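Local coordinates for putative ADP-Ribosyltransferase Scabin (Streptomyces scabiei 87.22, PDB 5EWY), which probably acts as a toxin of a plant-pathogenic bacterium, transferring ADP-ribose from NAD+ to DNA, at residues Tyr115-Tyr120 with Gln158-Phe163. Residues are numbered along the deposited sequence; the frame is centred on the assembly and turned at random.
Sequences YVSTTY and QVEVAF. With 5TQ (4-(8-fluoranyl-6-oxidanylidene-1,3,4,5-tetrahydrobenzo[c][1,6]naphthyridin-2-yl)butanoic acid), chain B.
Ser-117 and Glu-160 meet on the face of an antiparallel strand pair that lines the inhibitor pocket, where the Ser-Thr-Thr and Gln-Val-Glu sequences match the STS-like and QxE motifs of the ADP-ribosyltransferase fold. The glutamate leaves its strand with CG anti to the backbone N (chi1 -177°) and stays extended, which carries its carboxylate two residues along the opposite strand. There Ser-117 OG gives a short hydrogen bond, 2.5 Å, to Glu-160 OE2, approaching from above the carboxylate plane; the hydroxyl also bonds to Tyr-106 OH of helix 103-108. The inhibitor's fluorinated ring lies against this pair, with Ser-117 CB 3.4 Å from its C04 and Glu-160 CB 3.3 Å from F20. On the inhibitor's side, Thr-119 OG1 donates to Gln-158 O, just before strand 160-163, at 2.7 Å.

The other face carries Thr-118, Val-161 and Phe-163; Leu-75 of strand 75-79 packs on Thr-118 and Phe-163. Thr-118 presents OG1 to the edge of the Phe-163 ring, in plane, 3.5 Å from CE2, while its CG2 lies near CD2 of the same ring. Farther along, Val-161 CG2 sits over one face of the Tyr-120 ring, 3.7 Å from its centroid, in a CH-pi contact; Tyr-120 OH reaches on to Asp-144 OD2. Val-161 O is gripped twice by one residue: Thr-118 N at 2.9 Å and Thr-118 OG1 at 2.8 Å reach it from opposite faces of its carbonyl plane.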
loop_
_atom_site.group_PDB
_atom_site.type_symbol
_atom_site.label_atom_id
_atom_site.label_comp_id
_atom_site.label_asym_id
_atom_site.label_seq_id
_atom_site.Cartn_x
_atom_site.Cartn_y
_atom_site.Cartn_z
ATOM N N TYR A 115 -8.172 -5.378 -1.857
ATOM C CA TYR A 115 -7.097 -4.399 -1.956
ATOM C C TYR A 115 -6.454 -4.137 -0.602
ATOM O O TYR A 115 -7.115 -4.158 0.442
ATOM C CB TYR A 115 -7.646 -3.062 -2.482
ATOM C CG TYR A 115 -8.360 -3.188 -3.791
ATOM C CD1 TYR A 115 -7.652 -3.469 -4.956
ATOM C CD2 TYR A 115 -9.738 -3.039 -3.882
ATOM C CE1 TYR A 115 -8.303 -3.614 -6.168
ATOM C CE2 TYR A 115 -10.385 -3.158 -5.084
ATOM C CZ TYR A 115 -9.667 -3.450 -6.225
ATOM O OH TYR A 115 -10.316 -3.581 -7.420
ATOM N N VAL A 116 -5.152 -3.864 -0.624
ATOM C CA VAL A 116 -4.473 -3.243 0.503
ATOM C C VAL A 116 -4.126 -1.819 0.098
ATOM O O VAL A 116 -3.418 -1.612 -0.897
ATOM C CB VAL A 116 -3.222 -4.020 0.932
ATOM C CG1 VAL A 116 -2.447 -3.246 1.988
ATOM C CG2 VAL A 116 -3.614 -5.393 1.479
ATOM N N SER A 117 -4.585 -0.854 0.883
ATOM C CA SER A 117 -4.362 0.552 0.585
ATOM C C SER A 117 -2.994 0.989 1.063
ATOM O O SER A 117 -2.562 0.660 2.166
ATOM C CB SER A 117 -5.384 1.422 1.294
ATOM O OG SER A 117 -6.683 1.165 0.775
ATOM N N THR A 118 -2.331 1.775 0.222
ATOM C CA THR A 118 -1.070 2.438 0.538
ATOM C C THR A 118 -1.185 3.849 -0.005
ATOM O O THR A 118 -2.134 4.194 -0.709
ATOM C CB THR A 118 0.140 1.729 -0.097
ATOM O OG1 THR A 118 0.140 1.932 -1.516
ATOM C CG2 THR A 118 0.133 0.208 0.233
ATOM N N THR A 119 -0.168 4.661 0.270
ATOM C CA THR A 119 -0.171 6.037 -0.196
ATOM C C THR A 119 1.209 6.453 -0.683
ATOM O O THR A 119 2.228 6.009 -0.166
ATOM C CB THR A 119 -0.656 6.998 0.928
ATOM O OG1 THR A 119 -0.596 8.347 0.489
ATOM C CG2 THR A 119 0.149 6.835 2.186
ATOM N N TYR A 120 1.201 7.418 -1.599
ATOM C CA TYR A 120 2.422 8.093 -1.988
ATOM C C TYR A 120 2.920 9.060 -0.922
ATOM O O TYR A 120 4.068 9.515 -1.000
ATOM C CB TYR A 120 2.164 8.913 -3.257
ATOM C CG TYR A 120 1.920 8.152 -4.539
ATOM C CD1 TYR A 120 2.955 7.514 -5.197
ATOM C CD2 TYR A 120 0.673 8.183 -5.163
ATOM C CE1 TYR A 120 2.757 6.869 -6.404
ATOM C CE2 TYR A 120 0.466 7.522 -6.371
ATOM C CZ TYR A 120 1.525 6.893 -6.990
ATOM O OH TYR A 120 1.354 6.243 -8.192
ATOM N N GLN A 158 -5.621 11.620 -0.279
ATOM C CA GLN A 158 -4.898 10.484 0.261
ATOM C C GLN A 158 -3.876 9.913 -0.718
ATOM O O GLN A 158 -3.076 9.056 -0.321
ATOM C CB GLN A 158 -5.853 9.354 0.618
ATOM C CG GLN A 158 -6.868 9.653 1.681
ATOM C CD GLN A 158 -7.622 8.386 2.048
ATOM O OE1 GLN A 158 -8.220 7.704 1.176
ATOM N NE2 GLN A 158 -7.579 8.042 3.320
ATOM N N VAL A 159 -3.929 10.328 -1.988
ATOM C CA VAL A 159 -2.989 9.901 -3.026
ATOM C C VAL A 159 -2.670 8.410 -2.895
ATOM O O VAL A 159 -1.508 7.982 -2.749
ATOM C CB VAL A 159 -1.760 10.824 -3.143
ATOM C CG1 VAL A 159 -2.178 12.200 -3.600
ATOM C CG2 VAL A 159 -0.971 10.895 -1.844
ATOM N N GLU A 160 -3.719 7.610 -3.005
ATOM C CA GLU A 160 -3.716 6.195 -2.672
ATOM C C GLU A 160 -3.225 5.356 -3.841
ATOM O O GLU A 160 -3.483 5.657 -5.013
ATOM C CB GLU A 160 -5.133 5.761 -2.286
ATOM C CG GLU A 160 -5.220 4.330 -1.850
ATOM C CD GLU A 160 -6.594 3.919 -1.413
ATOM O OE1 GLU A 160 -7.449 4.810 -1.234
ATOM O OE2 GLU A 160 -6.793 2.694 -1.254
ATOM N N VAL A 161 -2.544 4.274 -3.494
ATOM C CA VAL A 161 -2.203 3.188 -4.404
ATOM C C VAL A 161 -2.776 1.920 -3.776
ATOM O O VAL A 161 -2.441 1.564 -2.631
ATOM C CB VAL A 161 -0.684 3.076 -4.627
ATOM C CG1 VAL A 161 -0.349 1.875 -5.526
ATOM C CG2 VAL A 161 -0.109 4.371 -5.226
ATOM N N ALA A 162 -3.647 1.239 -4.515
ATOM C CA ALA A 162 -4.348 0.066 -4.007
ATOM C C ALA A 162 -3.726 -1.202 -4.576
ATOM O O ALA A 162 -3.683 -1.384 -5.802
ATOM C CB ALA A 162 -5.816 0.121 -4.403
ATOM N N PHE A 163 -3.269 -2.094 -3.695
ATOM C CA PHE A 163 -2.589 -3.309 -4.122
ATOM C C PHE A 163 -3.560 -4.481 -4.170
ATOM O O PHE A 163 -3.953 -5.000 -3.111
ATOM C CB PHE A 163 -1.394 -3.629 -3.219
ATOM C CG PHE A 163 -0.188 -2.833 -3.585
ATOM C CD1 PHE A 163 0.703 -3.297 -4.537
ATOM C CD2 PHE A 163 0.001 -1.560 -3.060
ATOM C CE1 PHE A 163 1.786 -2.532 -4.926
ATOM C CE2 PHE A 163 1.070 -0.783 -3.446
ATOM C CZ PHE A 163 1.966 -1.259 -4.381
HETATM N N12 5TQ B . -7.677 1.791 6.390
HETATM C C13 5TQ B . -6.787 1.488 7.335
HETATM C C15 5TQ B . -9.110 1.385 6.550
HETATM C C17 5TQ B . -9.348 -1.144 6.416
HETATM C C01 5TQ B . -3.800 4.959 2.827
HETATM C C02 5TQ B . -4.697 5.352 1.845
HETATM C C03 5TQ B . -6.039 4.991 1.915
HETATM C C04 5TQ B . -6.483 4.207 2.972
HETATM C C05 5TQ B . -5.598 3.811 3.994
HETATM C C06 5TQ B . -4.246 4.184 3.898
HETATM C C07 5TQ B . -3.320 3.794 4.955
HETATM C C08 5TQ B . -6.032 3.002 5.108
HETATM C C09 5TQ B . -5.055 2.655 6.083
HETATM N N10 5TQ B . -3.757 3.031 5.974
HETATM C C11 5TQ B . -7.344 2.557 5.326
HETATM C C14 5TQ B . -5.483 1.844 7.209
HETATM C C16 5TQ B . -9.373 0.087 7.301
HETATM C C18 5TQ B . -7.939 -1.676 6.252
HETATM O O19 5TQ B . -2.107 4.128 4.898
HETATM F F20 5TQ B . -4.264 6.101 0.830
HETATM O O21 5TQ B . -7.735 -2.914 6.359
HETATM O O22 5TQ B . -7.007 -0.885 6.020
#